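Local coordinates for protein 6'''-hydroxyparomomycin C oxidase (Microbacterium trichothecenolyticum, PDB 7DVE) that oxidises the C3 hydroxyl of the sugar in C-glycosides such as isoorientin and mangiferin, using bound FAD and molecular oxygen and releasing hydrogen peroxide, at residues E179-V184 / G423-D428; D337-H342 / I412-A417; K375-S380 / P482-C487. All blocks are in the same frame, centred on the assembly; numbering follows the deposited sequence.

Contact 1 (E179-V184 / G423-D428); sequences ERLAAV and GKAIGD
Leu181 lays its CD2 branch against the outer end of Ile426, CD2 standing 3.6 Å from Ile426 CD1 and almost as near to CG1, and the two aliphatic chains run obliquely past each other. One turn on, Val184 meets the methyl of Ala425 with CG2, 3.7 Å from Ala425 CB, so that a short apolar seam runs from helix 176-183 and Val184 just after it to the residues following Lys424. Beside the seam Arg180 supplies the polar part. Its chain, extended from CG to NE, passes alongside the carbonyl oxygen of Ala425, with CB 3.5 Å from Ala425 O, and its NH1 donates to Ile426 O at 3.0 Å. That oxygen lies in the guanidinium plane, but the bond is bent, 145° at the hydrogen, and NH1 is tilted from the carbonyl plane. NH1 is also bonded to the carbonyl of Arg308, whose own guanidinium reaches Lys424 O, so two arginines grip the carbonyls of Lys424 and Ile426. The contact thus fastens helix 176-183 to the turn between helix 406-424 and strand 427-436, while Leu181 and Ile426 both rest on Val345 of strand 341-347.

Contact 2 (D337-H342 / I412-A417); sequences DDMPFH and IDRAKA
Phe341 presses its ring against the helix backbone at Arg414 and Ala415, and this is the close-packed half of the contact. Ala415 CA sits over one ring face, offset toward the rim, and its methyl lies 3.7 Å from Phe341 CD1. The ring tip makes the closest approach, with Phe341 CZ 3.3 Å from Arg414 CB. Pro340, the centre of an inverse gamma turn, puts CD over the opposite face near the rim, while the CE methyl of Met339 reaches the edge in the ring plane. The phenyl group is therefore flanked on both faces, partly by its own chain.

The other half is looser and lies toward solvent, where Arg414 leaves the helix and crosses the turn. A bend about CG-CD (chi3 68°) brings the guanidinium beside Pro340 and Met339. There NH2 donates to Asp338 O at 3.0 Å and 162°, a fairly straight bond lying in both the carbonyl and the guanidinium planes, which fixes how the flat group is turned. Phe341 CZ approaches one guanidinium face, but ring and guanidinium planes are 80° apart, so the contact is a steep approach of the ring tip and not a parallel stack. Beside the bond, Met339 SD comes within 3.5 Å of Arg414 NH2, and Pro340 CD lies 3.6 Å from NH1. An exposed arginine thus bridges to a backbone carbonyl at the surface, whereas the buried ring packs on the methyl and backbone of Ala415.

Phe341 and Ala415 both also pack on Leu371 of strand 366-373. The contact thereby seats the middle of helix 406-424 on the antiparallel sheet of this GMC oxidoreductase, at the point where the turn 337-340 enters strand 341-347.

Contact 3 (K375-S380 / P482-C487); sequences KDLQAS and PTATAC
With its CG anti to the carbonyl carbon (chi1 -58°) and CD1 extended beyond it (chi2 -177°), Leu377 reaches across to the backbone of 482-484. Both segments are irregular loops of the GMC oxidoreductase fold: 375-380 lies between strands 366-373 and 382-386, while the loop 482-487 leads from strand 473-475 toward helix 490-510, whose first residue, Thr490, binds FAD. Leu377 CD1 rests 3.8 Å from Pro482 O and almost as close to Ala484 N, so one methyl covers the peptides on both sides of Thr483. The methyl of Ala484 points back into the other loop, where its CB lies 4.1 Å from Leu377 CG and 3.5 Å from Lys375 O. The direct meeting of the loops is thus mostly apolar side chain against backbone, with one contact between side chains.

Lys375 turns its own side chain elsewhere. CG stands anti to the backbone N (chi1 -173°), and bends further along the chain bring NZ back to Asp376 O, a bond of 2.9 Å. Salt bridges to Asp381 and Asp408 and a bond to Thr403 O surround the same ammonium group, which should favour its charged form and tie Lys375 to residues beyond its own segment. Thr485, on the opposite loop, has its side chain about 7 Å from that of His444, the probable proton acceptor, and about 10 Å from the FAD, which places this contact close to the catalytic centre. Here a single water joins the two backbones: it accepts from Lys375 N at 2.9 Å and donates to Thr485 O, also at 2.9 Å.

How the contacts relate
Helix 406-424 is common to contacts 1 and 2, which use its end and its middle; their centres are about 17 Å apart, and both reach the same antiparallel sheet. Along the chain, contact 2 is nested within the loop closed by contact 1, whereas contact 3 has its segments alternating with those of each of the others. Contacts 2 and 3, with centres about 15 Å apart, touch where His342 packs on Ala486 and Cys487; contact 1 lies about 30 Å from contact 3, centre to centre. Together they run from the periphery of the chain, away from annotated sites, to loops close to His444 and the FAD.

Contact 1 (E179-V184 / G423-D428)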
ATOM      1  N   GLU A 179       8.914 -18.999 -17.940  1.00 59.48           N
ATOM      2  CA  GLU A 179       8.969 -19.835 -19.141  1.00 61.96           C
ATOM      3  C   GLU A 179       7.653 -20.573 -19.359  1.00 63.01           C
ATOM      4  O   GLU A 179       7.085 -20.571 -20.468  1.00 63.03           O
ATOM      5  CB  GLU A 179      10.097 -20.850 -18.991  1.00 63.25           C
ATOM      6  CG  GLU A 179      11.079 -20.936 -20.110  1.00 69.24           C
ATOM      7  CD  GLU A 179      12.195 -21.922 -19.767  1.00 76.52           C
ATOM      8  OE1 GLU A 179      13.157 -22.053 -20.572  1.00 78.65           O
ATOM      9  OE2 GLU A 179      12.086 -22.584 -18.705  1.00 75.98           O
ATOM     10  N   ARG A 180       7.170 -21.238 -18.307  1.00 62.68           N
ATOM     11  CA  ARG A 180       5.967 -22.047 -18.440  1.00 61.87           C
ATOM     12  C   ARG A 180       4.750 -21.183 -18.752  1.00 63.79           C
ATOM     13  O   ARG A 180       3.887 -21.583 -19.542  1.00 65.72           O
ATOM     14  CB  ARG A 180       5.771 -22.874 -17.177  1.00 59.38           C
ATOM     15  CG  ARG A 180       6.720 -24.045 -17.131  1.00 59.41           C
ATOM     16  CD  ARG A 180       6.697 -24.754 -15.798  1.00 61.79           C
ATOM     17  NE  ARG A 180       7.904 -25.549 -15.636  1.00 66.29           N
ATOM     18  CZ  ARG A 180       7.994 -26.622 -14.867  1.00 68.13           C
ATOM     19  NH1 ARG A 180       6.968 -27.032 -14.132  1.00 67.34           N
ATOM     20  NH2 ARG A 180       9.139 -27.301 -14.830  1.00 64.50           N
ATOM     21  N   LEU A 181       4.673 -19.983 -18.170  1.00 64.24           N
ATOM     22  CA  LEU A 181       3.543 -19.102 -18.463  1.00 62.23           C
ATOM     23  C   LEU A 181       3.628 -18.559 -19.882  1.00 66.86           C
ATOM     24  O   LEU A 181       2.630 -18.539 -20.610  1.00 69.03           O
ATOM     25  CB  LEU A 181       3.495 -17.957 -17.454  1.00 60.08           C
ATOM     26  CG  LEU A 181       3.181 -18.433 -16.043  1.00 57.09           C
ATOM     27  CD1 LEU A 181       3.097 -17.240 -15.127  1.00 55.49           C
ATOM     28  CD2 LEU A 181       1.878 -19.221 -16.053  1.00 57.89           C
ATOM     29  N   ALA A 182       4.819 -18.114 -20.294  1.00 68.22           N
ATOM     30  CA  ALA A 182       4.994 -17.605 -21.648  1.00 69.49           C
ATOM     31  C   ALA A 182       4.583 -18.646 -22.671  1.00 69.43           C
ATOM     32  O   ALA A 182       4.057 -18.298 -23.730  1.00 73.55           O
ATOM     33  CB  ALA A 182       6.451 -17.177 -21.864  1.00 65.54           C
ATOM     34  N   ALA A 183       4.808 -19.925 -22.369  1.00 67.25           N
ATOM     35  CA  ALA A 183       4.410 -20.986 -23.295  1.00 68.86           C
ATOM     36  C   ALA A 183       2.938 -20.888 -23.689  1.00 71.43           C
ATOM     37  O   ALA A 183       2.583 -21.136 -24.845  1.00 72.88           O
ATOM     38  CB  ALA A 183       4.681 -22.357 -22.670  1.00 68.13           C
ATOM     39  N   VAL A 184       2.066 -20.553 -22.742  1.00 71.10           N
ATOM     40  CA  VAL A 184       0.623 -20.526 -22.964  1.00 72.31           C
ATOM     41  C   VAL A 184       0.096 -19.094 -23.066  1.00 74.56           C
ATOM     42  O   VAL A 184      -1.094 -18.872 -22.895  1.00 77.43           O
ATOM     43  CB  VAL A 184      -0.139 -21.299 -21.868  1.00 69.13           C
ATOM     44  CG1 VAL A 184       0.296 -22.755 -21.804  1.00 66.86           C
ATOM     45  CG2 VAL A 184       0.051 -20.625 -20.508  1.00 65.10           C
ATOM     46  N   GLY A 423      -2.396 -21.656 -13.414  1.00 51.98           N
ATOM     47  CA  GLY A 423      -1.748 -22.578 -12.491  1.00 51.59           C
ATOM     48  C   GLY A 423      -1.495 -23.954 -13.092  1.00 55.27           C
ATOM     49  O   GLY A 423      -0.471 -24.583 -12.813  1.00 55.41           O
ATOM     50  N   LYS A 424      -2.431 -24.452 -13.907  1.00 54.14           N
ATOM     51  CA  LYS A 424      -2.198 -25.729 -14.587  1.00 56.98           C
ATOM     52  C   LYS A 424      -0.993 -25.660 -15.528  1.00 57.33           C
ATOM     53  O   LYS A 424      -0.313 -26.667 -15.752  1.00 59.04           O
ATOM     54  CB  LYS A 424      -3.438 -26.144 -15.379  1.00 55.30           C
ATOM     55  CG  LYS A 424      -4.556 -26.780 -14.578  1.00 58.57           C
ATOM     56  CD  LYS A 424      -5.742 -27.026 -15.523  1.00 58.59           C
ATOM     57  CE  LYS A 424      -6.876 -27.793 -14.885  1.00 59.17           C
ATOM     58  NZ  LYS A 424      -8.114 -27.678 -15.754  1.00 64.79           N
ATOM     59  N   ALA A 425      -0.716 -24.490 -16.097  1.00 57.04           N
ATOM     60  CA  ALA A 425       0.447 -24.364 -16.959  1.00 57.32           C
ATOM     61  C   ALA A 425       1.755 -24.491 -16.200  1.00 58.64           C
ATOM     62  O   ALA A 425       2.803 -24.660 -16.827  1.00 57.96           O
ATOM     63  CB  ALA A 425       0.404 -23.023 -17.698  1.00 57.75           C
ATOM     64  N   ILE A 426       1.726 -24.418 -14.872  1.00 58.47           N
ATOM     65  CA  ILE A 426       2.954 -24.378 -14.076  1.00 59.83           C
ATOM     66  C   ILE A 426       3.167 -25.704 -13.361  1.00 58.88           C
ATOM     67  O   ILE A 426       4.305 -26.109 -13.110  1.00 58.59           O
ATOM     68  CB  ILE A 426       2.908 -23.218 -13.062  1.00 56.63           C
ATOM     69  CG1 ILE A 426       2.935 -21.878 -13.763  1.00 55.30           C
ATOM     70  CG2 ILE A 426       4.049 -23.293 -12.091  1.00 59.89           C
ATOM     71  CD1 ILE A 426       2.602 -20.753 -12.830  1.00 55.89           C
ATOM     72  N   GLY A 427       2.076 -26.366 -12.999  1.00 57.73           N
ATOM     73  CA  GLY A 427       2.185 -27.573 -12.201  1.00 59.83           C
ATOM     74  C   GLY A 427       0.837 -28.186 -11.893  1.00 60.45           C
ATOM     75  O   GLY A 427      -0.165 -27.899 -12.553  1.00 59.78           O
ATOM     76  N   ASP A 428       0.833 -29.057 -10.888  1.00 57.90           N
ATOM     77  CA  ASP A 428      -0.378 -29.733 -10.481  1.00 59.64           C
ATOM     78  C   ASP A 428      -1.019 -28.984  -9.325  1.00 56.27           C
ATOM     79  O   ASP A 428      -0.380 -28.794  -8.281  1.00 55.82           O
ATOM     80  CB  ASP A 428      -0.088 -31.180 -10.100  1.00 61.49           C
ATOM     81  CG  ASP A 428       0.639 -31.927 -11.213  1.00 66.32           C
ATOM     82  OD1 ASP A 428       0.015 -32.153 -12.272  1.00 68.90           O
ATOM     83  OD2 ASP A 428       1.825 -32.291 -11.033  1.00 69.46           O
TER

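Contact 2 (D337-H342 / I412-A417)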
ATOM      1  N   ASP A 337      -6.875  -4.309 -20.747  1.00 67.09           N
ATOM      2  CA  ASP A 337      -8.307  -4.030 -20.857  1.00 68.17           C
ATOM      3  C   ASP A 337      -9.085  -5.274 -21.276  1.00 69.19           C
ATOM      4  O   ASP A 337     -10.193  -5.525 -20.781  1.00 69.37           O
ATOM      5  CB  ASP A 337      -8.554  -2.902 -21.863  1.00 67.90           C
ATOM      6  CG  ASP A 337      -8.379  -1.525 -21.256  1.00 67.18           C
ATOM      7  OD1 ASP A 337      -8.115  -1.458 -20.048  1.00 70.35           O
ATOM      8  OD2 ASP A 337      -8.495  -0.511 -21.972  1.00 75.22           O
ATOM      9  N   ASP A 338      -8.510  -6.067 -22.186  1.00 69.00           N
ATOM     10  CA  ASP A 338      -9.128  -7.291 -22.682  1.00 69.90           C
ATOM     11  C   ASP A 338      -9.097  -8.427 -21.651  1.00 70.58           C
ATOM     12  O   ASP A 338      -9.959  -9.315 -21.694  1.00 71.09           O
ATOM     13  CB  ASP A 338      -8.403  -7.728 -23.950  1.00 73.22           C
ATOM     14  CG  ASP A 338      -7.910  -6.533 -24.801  1.00 79.99           C
ATOM     15  OD1 ASP A 338      -8.746  -5.779 -25.367  1.00 80.04           O
ATOM     16  OD2 ASP A 338      -6.663  -6.307 -24.828  1.00 78.02           O
ATOM     17  N   MET A 339      -8.107  -8.438 -20.746  1.00 68.70           N
ATOM     18  CA  MET A 339      -7.940  -9.488 -19.732  1.00 68.14           C
ATOM     19  C   MET A 339      -7.744  -8.826 -18.371  1.00 65.03           C
ATOM     20  O   MET A 339      -6.629  -8.802 -17.837  1.00 63.63           O
ATOM     21  CB  MET A 339      -6.743 -10.387 -20.051  1.00 71.14           C
ATOM     22  CG  MET A 339      -6.939 -11.465 -21.100  1.00 73.43           C
ATOM     23  SD  MET A 339      -8.371 -12.474 -20.763  1.00 83.90           S
ATOM     24  CE  MET A 339      -7.666 -13.557 -19.502  1.00 73.93           C
ATOM     25  N   PRO A 340      -8.816  -8.290 -17.773  1.00 64.54           N
ATOM     26  CA  PRO A 340      -8.655  -7.254 -16.737  1.00 61.50           C
ATOM     27  C   PRO A 340      -8.389  -7.796 -15.332  1.00 60.44           C
ATOM     28  O   PRO A 340      -9.104  -7.489 -14.374  1.00 57.57           O
ATOM     29  CB  PRO A 340      -9.981  -6.485 -16.839  1.00 61.05           C
ATOM     30  CG  PRO A 340     -10.965  -7.484 -17.300  1.00 60.77           C
ATOM     31  CD  PRO A 340     -10.225  -8.466 -18.172  1.00 64.65           C
ATOM     32  N   PHE A 341      -7.292  -8.550 -15.183  1.00 58.02           N
ATOM     33  CA  PHE A 341      -6.826  -9.024 -13.888  1.00 54.74           C
ATOM     34  C   PHE A 341      -5.330  -8.798 -13.750  1.00 56.35           C
ATOM     35  O   PHE A 341      -4.561  -9.034 -14.687  1.00 57.36           O
ATOM     36  CB  PHE A 341      -7.143 -10.519 -13.686  1.00 57.17           C
ATOM     37  CG  PHE A 341      -8.349 -10.964 -14.430  1.00 56.89           C
ATOM     38  CD1 PHE A 341      -9.608 -10.673 -13.951  1.00 56.45           C
ATOM     39  CD2 PHE A 341      -8.227 -11.608 -15.651  1.00 58.79           C
ATOM     40  CE1 PHE A 341     -10.747 -11.044 -14.676  1.00 59.72           C
ATOM     41  CE2 PHE A 341      -9.351 -11.980 -16.382  1.00 62.45           C
ATOM     42  CZ  PHE A 341     -10.615 -11.701 -15.895  1.00 58.88           C
ATOM     43  N   HIS A 342      -4.912  -8.353 -12.576  1.00 55.57           N
ATOM     44  CA  HIS A 342      -3.492  -8.344 -12.252  1.00 52.06           C
ATOM     45  C   HIS A 342      -3.144  -9.701 -11.644  1.00 53.59           C
ATOM     46  O   HIS A 342      -3.790 -10.133 -10.683  1.00 51.37           O
ATOM     47  CB  HIS A 342      -3.159  -7.210 -11.291  1.00 50.17           C
ATOM     48  CG  HIS A 342      -1.884  -7.410 -10.544  1.00 51.96           C
ATOM     49  ND1 HIS A 342      -0.652  -7.111 -11.086  1.00 49.31           N
ATOM     50  CD2 HIS A 342      -1.643  -7.910  -9.305  1.00 50.78           C
ATOM     51  CE1 HIS A 342       0.291  -7.391 -10.206  1.00 50.80           C
ATOM     52  NE2 HIS A 342      -0.284  -7.871  -9.113  1.00 51.50           N
ATOM     53  N   ILE A 412     -15.152 -11.497 -11.508  1.00 55.39           N
ATOM     54  CA  ILE A 412     -14.586 -12.446 -10.556  1.00 57.42           C
ATOM     55  C   ILE A 412     -14.642 -13.869 -11.115  1.00 57.12           C
ATOM     56  O   ILE A 412     -13.682 -14.641 -10.993  1.00 53.98           O
ATOM     57  CB  ILE A 412     -15.320 -12.311  -9.203  1.00 58.00           C
ATOM     58  CG1 ILE A 412     -14.934 -10.978  -8.538  1.00 55.67           C
ATOM     59  CG2 ILE A 412     -15.055 -13.517  -8.292  1.00 52.03           C
ATOM     60  CD1 ILE A 412     -15.684 -10.692  -7.266  1.00 60.78           C
ATOM     61  N   ASP A 413     -15.760 -14.238 -11.747  1.00 57.58           N
ATOM     62  CA  ASP A 413     -15.852 -15.558 -12.370  1.00 56.45           C
ATOM     63  C   ASP A 413     -14.793 -15.736 -13.453  1.00 57.64           C
ATOM     64  O   ASP A 413     -14.141 -16.793 -13.543  1.00 58.12           O
ATOM     65  CB  ASP A 413     -17.260 -15.754 -12.929  1.00 57.24           C
ATOM     66  CG  ASP A 413     -18.296 -15.991 -11.823  1.00 60.81           C
ATOM     67  OD1 ASP A 413     -17.898 -16.130 -10.646  1.00 59.90           O
ATOM     68  OD2 ASP A 413     -19.512 -16.027 -12.117  1.00 67.23           O
ATOM     69  N   ARG A 414     -14.599 -14.702 -14.276  1.00 58.51           N
ATOM     70  CA  ARG A 414     -13.491 -14.726 -15.228  1.00 57.70           C
ATOM     71  C   ARG A 414     -12.163 -14.975 -14.518  1.00 56.18           C
ATOM     72  O   ARG A 414     -11.380 -15.848 -14.918  1.00 56.82           O
ATOM     73  CB  ARG A 414     -13.454 -13.414 -16.027  1.00 57.71           C
ATOM     74  CG  ARG A 414     -14.565 -13.273 -17.057  1.00 60.78           C
ATOM     75  CD  ARG A 414     -14.382 -12.030 -17.954  1.00 64.20           C
ATOM     76  NE  ARG A 414     -13.231 -12.133 -18.846  1.00 65.92           N
ATOM     77  CZ  ARG A 414     -12.722 -11.123 -19.542  1.00 68.87           C
ATOM     78  NH1 ARG A 414     -13.220  -9.897 -19.455  1.00 66.70           N
ATOM     79  NH2 ARG A 414     -11.689 -11.346 -20.351  1.00 68.33           N
ATOM     80  N   ALA A 415     -11.885 -14.213 -13.467  1.00 56.42           N
ATOM     81  CA  ALA A 415     -10.612 -14.378 -12.772  1.00 56.35           C
ATOM     82  C   ALA A 415     -10.431 -15.811 -12.262  1.00 56.08           C
ATOM     83  O   ALA A 415      -9.324 -16.355 -12.297  1.00 55.31           O
ATOM     84  CB  ALA A 415     -10.510 -13.365 -11.632  1.00 52.37           C
ATOM     85  N   LYS A 416     -11.512 -16.451 -11.806  1.00 56.90           N
ATOM     86  CA  LYS A 416     -11.397 -17.834 -11.328  1.00 58.18           C
ATOM     87  C   LYS A 416     -10.966 -18.793 -12.447  1.00 57.72           C
ATOM     88  O   LYS A 416     -10.022 -19.600 -12.281  1.00 56.65           O
ATOM     89  CB  LYS A 416     -12.720 -18.264 -10.706  1.00 55.86           C
ATOM     90  CG  LYS A 416     -13.059 -17.417  -9.489  1.00 56.63           C
ATOM     91  CD  LYS A 416     -14.491 -17.634  -9.069  1.00 57.94           C
ATOM     92  CE  LYS A 416     -14.663 -19.056  -8.592  1.00 55.60           C
ATOM     93  NZ  LYS A 416     -15.919 -19.168  -7.863  1.00 59.46           N
ATOM     94  N   ALA A 417     -11.615 -18.686 -13.614  1.00 56.40           N
ATOM     95  CA  ALA A 417     -11.208 -19.550 -14.725  1.00 55.47           C
ATOM     96  C   ALA A 417      -9.775 -19.251 -15.175  1.00 55.17           C
ATOM     97  O   ALA A 417      -8.999 -20.177 -15.477  1.00 56.47           O
ATOM     98  CB  ALA A 417     -12.188 -19.414 -15.890  1.00 50.96           C
TER

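Contact 3 (K375-S380 / P482-C487)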
ATOM      1  N   LYS A 375     -12.506  -2.997  -9.535  1.00 54.53           N
ATOM      2  CA  LYS A 375     -13.840  -2.809  -8.993  1.00 54.41           C
ATOM      3  C   LYS A 375     -14.700  -1.991  -9.953  1.00 59.64           C
ATOM      4  O   LYS A 375     -14.213  -1.071 -10.618  1.00 57.11           O
ATOM      5  CB  LYS A 375     -13.771  -2.101  -7.639  1.00 53.34           C
ATOM      6  CG  LYS A 375     -15.129  -1.997  -6.902  1.00 56.65           C
ATOM      7  CD  LYS A 375     -15.809  -3.344  -6.645  1.00 56.21           C
ATOM      8  CE  LYS A 375     -17.078  -3.192  -5.759  1.00 58.94           C
ATOM      9  NZ  LYS A 375     -18.234  -2.461  -6.412  1.00 55.84           N
ATOM     10  N   ASP A 376     -15.971  -2.364 -10.056  1.00 57.87           N
ATOM     11  CA  ASP A 376     -16.988  -1.492 -10.628  1.00 58.00           C
ATOM     12  C   ASP A 376     -17.230  -0.356  -9.643  1.00 60.46           C
ATOM     13  O   ASP A 376     -17.886  -0.549  -8.612  1.00 60.04           O
ATOM     14  CB  ASP A 376     -18.264  -2.290 -10.880  1.00 62.23           C
ATOM     15  CG  ASP A 376     -19.401  -1.441 -11.444  1.00 63.55           C
ATOM     16  OD1 ASP A 376     -19.312  -0.199 -11.424  1.00 63.44           O
ATOM     17  OD2 ASP A 376     -20.389  -2.031 -11.921  1.00 61.47           O
ATOM     18  N   LEU A 377     -16.712   0.828  -9.947  1.00 60.72           N
ATOM     19  CA  LEU A 377     -16.762   1.923  -8.986  1.00 62.75           C
ATOM     20  C   LEU A 377     -18.187   2.422  -8.774  1.00 64.27           C
ATOM     21  O   LEU A 377     -18.977   2.539  -9.716  1.00 65.11           O
ATOM     22  CB  LEU A 377     -15.858   3.064  -9.446  1.00 63.65           C
ATOM     23  CG  LEU A 377     -14.387   2.654  -9.636  1.00 60.02           C
ATOM     24  CD1 LEU A 377     -13.565   3.849 -10.016  1.00 60.70           C
ATOM     25  CD2 LEU A 377     -13.844   2.046  -8.388  1.00 53.39           C
ATOM     26  N   GLN A 378     -18.516   2.709  -7.520  1.00 62.35           N
ATOM     27  CA  GLN A 378     -19.854   3.129  -7.136  1.00 63.85           C
ATOM     28  C   GLN A 378     -19.759   4.287  -6.158  1.00 63.29           C
ATOM     29  O   GLN A 378     -18.849   4.335  -5.328  1.00 62.04           O
ATOM     30  CB  GLN A 378     -20.639   1.971  -6.510  1.00 64.29           C
ATOM     31  CG  GLN A 378     -20.924   0.833  -7.480  1.00 64.38           C
ATOM     32  CD  GLN A 378     -21.591  -0.361  -6.816  1.00 61.61           C
ATOM     33  OE1 GLN A 378     -21.094  -0.905  -5.826  1.00 63.39           O
ATOM     34  NE2 GLN A 378     -22.708  -0.784  -7.371  1.00 59.18           N
ATOM     35  N   ALA A 379     -20.683   5.240  -6.285  1.00 65.08           N
ATOM     36  CA  ALA A 379     -20.761   6.317  -5.303  1.00 67.19           C
ATOM     37  C   ALA A 379     -21.070   5.780  -3.911  1.00 65.28           C
ATOM     38  O   ALA A 379     -20.557   6.310  -2.915  1.00 65.17           O
ATOM     39  CB  ALA A 379     -21.814   7.347  -5.716  1.00 66.09           C
ATOM     40  N   SER A 380     -21.878   4.722  -3.821  1.00 62.44           N
ATOM     41  CA  SER A 380     -22.314   4.243  -2.515  1.00 64.27           C
ATOM     42  C   SER A 380     -21.273   3.371  -1.829  1.00 63.13           C
ATOM     43  O   SER A 380     -21.383   3.135  -0.624  1.00 63.77           O
ATOM     44  CB  SER A 380     -23.621   3.470  -2.649  1.00 63.64           C
ATOM     45  OG  SER A 380     -23.436   2.371  -3.516  1.00 63.78           O
ATOM     46  N   PRO A 482      -7.846   7.500  -8.637  1.00 59.83           N
ATOM     47  CA  PRO A 482      -9.262   7.736  -8.955  1.00 58.25           C
ATOM     48  C   PRO A 482      -9.817   6.728  -9.943  1.00 54.66           C
ATOM     49  O   PRO A 482     -11.016   6.690 -10.180  1.00 55.69           O
ATOM     50  CB  PRO A 482      -9.242   9.152  -9.549  1.00 59.41           C
ATOM     51  CG  PRO A 482      -7.897   9.263 -10.204  1.00 60.29           C
ATOM     52  CD  PRO A 482      -6.951   8.263  -9.527  1.00 57.53           C
ATOM     53  N   THR A 483      -8.967   5.909 -10.534  1.00 57.24           N
ATOM     54  CA  THR A 483      -9.396   4.967 -11.555  1.00 56.25           C
ATOM     55  C   THR A 483      -9.670   3.590 -10.943  1.00 59.83           C
ATOM     56  O   THR A 483      -9.400   3.329  -9.766  1.00 56.25           O
ATOM     57  CB  THR A 483      -8.326   4.866 -12.634  1.00 57.79           C
ATOM     58  OG1 THR A 483      -7.099   4.503 -11.994  1.00 56.71           O
ATOM     59  CG2 THR A 483      -8.159   6.231 -13.377  1.00 54.86           C
ATOM     60  N   ALA A 484     -10.235   2.712 -11.766  1.00 57.92           N
ATOM     61  CA  ALA A 484     -10.508   1.335 -11.387  1.00 52.35           C
ATOM     62  C   ALA A 484      -9.265   0.528 -11.729  1.00 56.05           C
ATOM     63  O   ALA A 484      -8.911   0.411 -12.907  1.00 57.37           O
ATOM     64  CB  ALA A 484     -11.745   0.824 -12.126  1.00 53.01           C
ATOM     65  N   THR A 485      -8.565   0.022 -10.707  1.00 50.46           N
ATOM     66  CA  THR A 485      -7.281  -0.628 -10.906  1.00 54.77           C
ATOM     67  C   THR A 485      -7.333  -2.052 -10.361  1.00 53.95           C
ATOM     68  O   THR A 485      -8.106  -2.356  -9.452  1.00 54.90           O
ATOM     69  CB  THR A 485      -6.112   0.143 -10.218  1.00 54.57           C
ATOM     70  OG1 THR A 485      -6.264   0.049  -8.784  1.00 57.66           O
ATOM     71  CG2 THR A 485      -6.043   1.617 -10.646  1.00 48.53           C
ATOM     72  N   ALA A 486      -6.510  -2.931 -10.935  1.00 52.64           N
ATOM     73  CA  ALA A 486      -6.267  -4.255 -10.381  1.00 51.82           C
ATOM     74  C   ALA A 486      -4.882  -4.418  -9.768  1.00 53.48           C
ATOM     75  O   ALA A 486      -4.715  -5.262  -8.892  1.00 54.77           O
ATOM     76  CB  ALA A 486      -6.447  -5.325 -11.460  1.00 51.61           C
ATOM     77  N   CYS A 487      -3.888  -3.649 -10.210  1.00 54.04           N
ATOM     78  CA  CYS A 487      -2.505  -3.922  -9.839  1.00 55.16           C
ATOM     79  C   CYS A 487      -2.218  -3.375  -8.450  1.00 50.92           C
ATOM     80  O   CYS A 487      -2.975  -2.586  -7.900  1.00 49.79           O
ATOM     81  CB  CYS A 487      -1.523  -3.302 -10.852  1.00 53.88           C
ATOM     82  SG  CYS A 487      -1.604  -1.517 -10.927  1.00 51.89           S
TER
HETATM   83  O   HOH W   1     -10.552  -1.295  -8.231  1.00 48.81           O